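Local coordinates for glycosyl hyrolase, family 3 (Deinococcus radiodurans, PDB 3TEV), which probably hydrolyses O-glycosidic bonds, as a member of glycoside hydrolase family 3 built on a TIM-barrel-type domain, at residues Q59-C64 with L121-I126; A116-L121 with T169-A174. All blocks are in the same frame, centred on the assembly; numbering follows the deposited sequence.

Contact 1. Residues Q59-C64 with L121-I126; sequences QLRRLC and LRSVGI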
loop_
_atom_site.group_PDB
_atom_site.type_symbol
_atom_site.label_atom_id
_atom_site.label_comp_id
_atom_site.label_asym_id
_atom_site.label_seq_id
_atom_site.Cartn_x
_atom_site.Cartn_y
_atom_site.Cartn_z
ATOM N N GLN A 59 -14.860 14.192 14.014
ATOM C CA GLN A 59 -15.005 14.497 12.591
ATOM C C GLN A 59 -14.596 13.283 11.755
ATOM O O GLN A 59 -15.275 12.923 10.800
ATOM C CB GLN A 59 -14.198 15.755 12.214
ATOM C CG GLN A 59 -13.822 15.888 10.730
ATOM C CD GLN A 59 -12.604 15.038 10.365
ATOM O OE1 GLN A 59 -11.656 14.936 11.145
ATOM N NE2 GLN A 59 -12.645 14.400 9.195
ATOM N N LEU A 60 -13.491 12.655 12.136
ATOM C CA LEU A 60 -12.973 11.511 11.405
ATOM C C LEU A 60 -13.936 10.328 11.467
ATOM O O LEU A 60 -14.139 9.627 10.465
ATOM C CB LEU A 60 -11.587 11.135 11.915
ATOM C CG LEU A 60 -10.762 10.104 11.152
ATOM C CD1 LEU A 60 -10.703 10.391 9.661
ATOM C CD2 LEU A 60 -9.355 10.037 11.743
ATOM N N ARG A 61 -14.544 10.131 12.633
ATOM C CA ARG A 61 -15.543 9.083 12.806
ATOM C C ARG A 61 -16.743 9.315 11.890
ATOM O O ARG A 61 -17.250 8.374 11.294
ATOM C CB ARG A 61 -16.006 8.983 14.265
ATOM C CG ARG A 61 -16.981 7.834 14.525
ATOM C CD ARG A 61 -17.292 7.653 16.020
ATOM N NE ARG A 61 -16.150 7.129 16.792
ATOM C CZ ARG A 61 -15.354 7.856 17.588
ATOM N NH1 ARG A 61 -14.354 7.275 18.241
ATOM N NH2 ARG A 61 -15.553 9.164 17.748
ATOM N N ARG A 62 -17.184 10.569 11.804
ATOM C CA ARG A 62 -18.251 10.981 10.900
ATOM C C ARG A 62 -17.847 10.738 9.429
ATOM O O ARG A 62 -18.613 10.158 8.658
ATOM C CB ARG A 62 -18.617 12.451 11.156
ATOM C CG ARG A 62 -19.931 12.935 10.516
ATOM C CD ARG A 62 -20.165 14.447 10.745
ATOM N NE ARG A 62 -19.763 14.894 12.092
ATOM C CZ ARG A 62 -18.735 15.714 12.354
ATOM N NH1 ARG A 62 -18.448 16.051 13.616
ATOM N NH2 ARG A 62 -17.992 16.204 11.358
ATOM N N LEU A 63 -16.629 11.122 9.069
ATOM C CA LEU A 63 -16.144 10.935 7.700
ATOM C C LEU A 63 -16.082 9.458 7.267
ATOM O O LEU A 63 -16.518 9.123 6.171
ATOM C CB LEU A 63 -14.791 11.624 7.502
ATOM C CG LEU A 63 -14.108 11.397 6.155
ATOM C CD1 LEU A 63 -14.977 11.889 4.963
ATOM C CD2 LEU A 63 -12.765 12.058 6.121
ATOM N N CYS A 64 -15.569 8.583 8.130
ATOM C CA CYS A 64 -15.434 7.172 7.798
ATOM C C CYS A 64 -16.768 6.436 7.798
ATOM O O CYS A 64 -16.948 5.474 7.029
ATOM C CB CYS A 64 -14.430 6.490 8.718
ATOM S SG CYS A 64 -12.784 7.197 8.491
ATOM N N LEU A 121 -7.908 3.514 15.382
ATOM C CA LEU A 121 -8.343 3.500 13.988
ATOM C C LEU A 121 -9.680 2.770 13.843
ATOM O O LEU A 121 -10.601 3.261 13.204
ATOM C CB LEU A 121 -7.284 2.865 13.085
ATOM C CG LEU A 121 -5.935 3.577 12.955
ATOM C CD1 LEU A 121 -5.049 2.882 11.915
ATOM C CD2 LEU A 121 -6.094 5.053 12.607
ATOM N N ARG A 122 -9.767 1.597 14.454
ATOM C CA ARG A 122 -10.980 0.805 14.480
ATOM C C ARG A 122 -12.173 1.598 15.055
ATOM O O ARG A 122 -13.282 1.536 14.508
ATOM C CB ARG A 122 -10.734 -0.511 15.236
ATOM C CG ARG A 122 -11.874 -1.538 15.194
ATOM C CD ARG A 122 -11.877 -2.360 13.894
ATOM N NE ARG A 122 -11.863 -1.503 12.696
ATOM C CZ ARG A 122 -12.945 -1.010 12.094
ATOM N NH1 ARG A 122 -12.803 -0.219 11.047
ATOM N NH2 ARG A 122 -14.165 -1.301 12.537
ATOM N N SER A 123 -11.958 2.370 16.116
ATOM C CA SER A 123 -13.074 3.145 16.672
ATOM C C SER A 123 -13.581 4.281 15.770
ATOM O O SER A 123 -14.734 4.684 15.897
ATOM C CB SER A 123 -12.816 3.627 18.110
ATOM O OG SER A 123 -12.108 4.857 18.122
ATOM N N VAL A 124 -12.758 4.765 14.837
ATOM C CA VAL A 124 -13.243 5.791 13.898
ATOM C C VAL A 124 -13.716 5.230 12.558
ATOM O O VAL A 124 -14.319 5.946 11.776
ATOM C CB VAL A 124 -12.252 6.987 13.711
ATOM C CG1 VAL A 124 -11.987 7.679 15.060
ATOM C CG2 VAL A 124 -10.952 6.544 13.056
ATOM N N GLY A 125 -13.440 3.955 12.305
ATOM C CA GLY A 125 -13.972 3.238 11.150
ATOM C C GLY A 125 -12.974 3.054 10.027
ATOM O O GLY A 125 -13.358 2.969 8.842
ATOM N N ILE A 126 -11.694 3.017 10.394
ATOM C CA ILE A 126 -10.611 2.773 9.449
ATOM C C ILE A 126 -10.206 1.307 9.546
ATOM O O ILE A 126 -10.073 0.774 10.656
ATOM C CB ILE A 126 -9.399 3.699 9.747
ATOM C CG1 ILE A 126 -9.709 5.124 9.251
ATOM C CG2 ILE A 126 -8.131 3.182 9.060
ATOM C CD1 ILE A 126 -8.915 6.240 9.960
HETATM O O HOH W 1 -17.088 5.304 12.057
HETATM O O HOH W 2 -16.021 3.149 8.293
#

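Contact 2. Residues A116-L121 with T169-A174; sequences ALARQL and TREGVA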
loop_
_atom_site.group_PDB
_atom_site.type_symbol
_atom_site.label_atom_id
_atom_site.label_comp_id
_atom_site.label_asym_id
_atom_site.label_seq_id
_atom_site.Cartn_x
_atom_site.Cartn_y
_atom_site.Cartn_z
ATOM N N ALA A 116 -2.660 -0.365 20.240
ATOM C CA ALA A 116 -3.390 0.847 20.663
ATOM C C ALA A 116 -3.709 1.764 19.489
ATOM O O ALA A 116 -4.775 2.350 19.432
ATOM C CB ALA A 116 -2.626 1.606 21.693
ATOM N N LEU A 117 -2.774 1.899 18.562
ATOM C CA LEU A 117 -3.014 2.705 17.392
ATOM C C LEU A 117 -4.158 2.092 16.571
ATOM O O LEU A 117 -5.057 2.794 16.108
ATOM C CB LEU A 117 -1.730 2.842 16.571
ATOM C CG LEU A 117 -1.882 3.359 15.134
ATOM C CD1 LEU A 117 -2.594 4.757 15.069
ATOM C CD2 LEU A 117 -0.510 3.375 14.424
ATOM N N ALA A 118 -4.132 0.775 16.418
ATOM C CA ALA A 118 -5.167 0.086 15.636
ATOM C C ALA A 118 -6.565 0.222 16.279
ATOM O O ALA A 118 -7.562 0.400 15.560
ATOM C CB ALA A 118 -4.791 -1.372 15.393
ATOM N N ARG A 119 -6.627 0.179 17.613
ATOM C CA ARG A 119 -7.886 0.359 18.349
ATOM C C ARG A 119 -8.474 1.741 18.118
ATOM O O ARG A 119 -9.695 1.884 18.007
ATOM C CB ARG A 119 -7.718 0.152 19.869
ATOM C CG ARG A 119 -7.581 -1.294 20.306
ATOM C CD ARG A 119 -7.692 -1.463 21.825
ATOM N NE ARG A 119 -6.615 -0.783 22.551
ATOM C CZ ARG A 119 -5.415 -1.308 22.811
ATOM N NH1 ARG A 119 -5.105 -2.535 22.408
ATOM N NH2 ARG A 119 -4.524 -0.605 23.497
ATOM N N GLN A 120 -7.615 2.758 18.088
ATOM C CA GLN A 120 -8.081 4.096 17.774
ATOM C C GLN A 120 -8.614 4.148 16.317
ATOM O O GLN A 120 -9.668 4.730 16.061
ATOM C CB GLN A 120 -6.991 5.146 18.041
ATOM C CG GLN A 120 -7.526 6.599 18.088
ATOM C CD GLN A 120 -8.223 6.982 19.432
ATOM O OE1 GLN A 120 -7.872 6.477 20.524
ATOM N NE2 GLN A 120 -9.200 7.894 19.346
ATOM N N LEU A 121 -7.908 3.514 15.382
ATOM C CA LEU A 121 -8.343 3.500 13.988
ATOM C C LEU A 121 -9.680 2.770 13.843
ATOM O O LEU A 121 -10.601 3.261 13.204
ATOM C CB LEU A 121 -7.284 2.865 13.085
ATOM C CG LEU A 121 -5.935 3.577 12.955
ATOM C CD1 LEU A 121 -5.049 2.882 11.915
ATOM C CD2 LEU A 121 -6.094 5.053 12.607
ATOM N N THR A 169 -3.431 -6.671 13.195
ATOM C CA THR A 169 -4.195 -7.856 12.876
ATOM C C THR A 169 -5.107 -8.270 14.024
ATOM O O THR A 169 -6.310 -8.485 13.824
ATOM C CB THR A 169 -3.218 -8.976 12.482
ATOM O OG1 THR A 169 -2.746 -8.715 11.153
ATOM C CG2 THR A 169 -3.889 -10.310 12.476
ATOM N N ARG A 170 -4.556 -8.343 15.236
ATOM C CA ARG A 170 -5.370 -8.748 16.378
ATOM C C ARG A 170 -6.437 -7.711 16.772
ATOM O O ARG A 170 -7.387 -8.051 17.477
ATOM C CB ARG A 170 -4.501 -9.167 17.578
ATOM C CG ARG A 170 -3.782 -8.038 18.312
ATOM C CD ARG A 170 -2.910 -8.673 19.400
ATOM N NE ARG A 170 -2.111 -7.807 20.273
ATOM C CZ ARG A 170 -2.594 -7.055 21.269
ATOM N NH1 ARG A 170 -3.922 -6.962 21.453
ATOM N NH2 ARG A 170 -1.749 -6.365 22.066
ATOM N N GLU A 171 -6.287 -6.464 16.311
ATOM C CA GLU A 171 -7.285 -5.434 16.583
ATOM C C GLU A 171 -8.250 -5.200 15.405
ATOM O O GLU A 171 -9.055 -4.263 15.429
ATOM C CB GLU A 171 -6.644 -4.117 17.049
ATOM C CG GLU A 171 -5.846 -4.192 18.396
ATOM C CD GLU A 171 -6.681 -4.533 19.644
ATOM O OE1 GLU A 171 -7.919 -4.702 19.554
ATOM O OE2 GLU A 171 -6.086 -4.644 20.747
ATOM N N GLY A 172 -8.188 -6.047 14.381
ATOM C CA GLY A 172 -9.078 -5.890 13.231
ATOM C C GLY A 172 -8.763 -4.759 12.253
ATOM O O GLY A 172 -9.664 -4.267 11.591
ATOM N N VAL A 173 -7.499 -4.348 12.150
ATOM C CA VAL A 173 -7.080 -3.390 11.135
ATOM C C VAL A 173 -6.046 -4.095 10.253
ATOM O O VAL A 173 -5.106 -4.731 10.776
ATOM C CB VAL A 173 -6.448 -2.112 11.769
ATOM C CG1 VAL A 173 -5.820 -1.210 10.709
ATOM C CG2 VAL A 173 -7.468 -1.333 12.585
ATOM N N ALA A 174 -6.226 -4.015 8.933
ATOM C CA ALA A 174 -5.239 -4.560 8.009
ATOM C C ALA A 174 -4.009 -3.672 8.044
ATOM O O ALA A 174 -4.130 -2.463 7.894
ATOM C CB ALA A 174 -5.779 -4.615 6.596
HETATM O O HOH W 3 -2.841 -4.170 23.838
#

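Contact 1. Residues Q59-C64 with L121-I126
Cys64 and Arg61 press against the turn that closes the partner helix, and the apolar side is tight around Cys64 CB and the backbone of Val124 and Gly125. There Cys64 CB lies 3.1 Å from Val124 O, while chi1 of -63° turns Cys64 SG to rest 3.8 Å from Ile126 CG1. A small thiol suits this place, because Gly125 passes beside it: a side chain on Gly125 would run into Cys64 CB and, at the phi of Gly125 (103°), also into the carbonyl O of Val124. Leu60 lays CG against Val124 CG2 at 4.0 Å and turns CD2 toward Ile126 CD1. Leu60 and Cys64 also touch Leu49 of strand 46-49 on the interior side.

The outer side is polar and looser. With CG anti to the backbone N (chi1 -176°) and a bend at chi3, the exposed Arg61 carries its guanidinium to the C-terminal end of helix 107-124, where NE donates to Ser123 O at 3.0 Å from above the carbonyl plane; a cationic donor probably suits this carbonyl-rich end. NH1 reaches Ser123 OG only through a weak bond, and Val124 CG1 lies over the rim of one guanidinium face. Waters bridge Arg61 O to Val124 O and Cys64 O to Gly125 O. At Gly125 a Schellman motif ends helix 107-124, Ile126 N bonding to Leu121 O and Gly125 N weakly to Arg122 O. Such a helix end set against the flank of helix 57-71, outside parallel strands 46-49 and 76-79, is characteristic of the beta/alpha architecture of TIM-barrel-type domains.

Contact 2. Residues A116-L121 with T169-A174
The Arg119 guanidinium has Ala116 CA of its own helix over the rim of one face, 3.4 Å above its plane, and Glu171 OE2 at its edge. NH1, swung there by the chi3 bend of Arg119, donates to that oxygen at 2.9 Å in a salt bridge from above the carboxylate plane, the flat groups 80° apart. The bend of Glu171 at chi2 (-64°) lays its CD 3.4 Å from Arg119 CG. Arg170 NH1 grips the same OE2 at 3.2 Å, and a water accepts from Arg119 NH1 and Arg170 NH2, so the acid probably offsets two positive charges. With an alanine in place of Glu171, the shared carboxylate is gone: Arg119 is likely to lose its charge partner here and turn more freely, while Arg170 would probably still be held by Glu111 and Asp112.

Beneath the charges, small Ala118 lets the turn come close, its CB 3.7 Å from Glu171 CB. Beta-branched Val173 packs CG2 on Ala118 CB (3.9 Å) and Leu121 CB, passing close to Ala118 O. A Schellman motif at Gly172 (positive phi) ends helix 154-169. The loop thus packs on helix 107-124 as it enters strand 174-180, Val173 touching Asn129 of strand 128-129.

In the fold
Helix 107-124 serves both contacts, and Leu121 belongs to both ranges. Contact 1 joins the helix end to helix 57-71; contact 2 joins the preceding turns to the loop between helix 154-169 and strand 174-180. Their centres lie 12 Å apart, and Arg122 and Ile126 of contact 1 pack on the loop of contact 2. Both are mostly buried, each with one exposed arginine among its touching residues, at the outer edge. The chemistry of that edge differs: a single arginine meets neutral serine and carbonyl oxygens in contact 1, whereas contact 2 has a charge network continued by Glu111 and Asp112, which pair with Arg170.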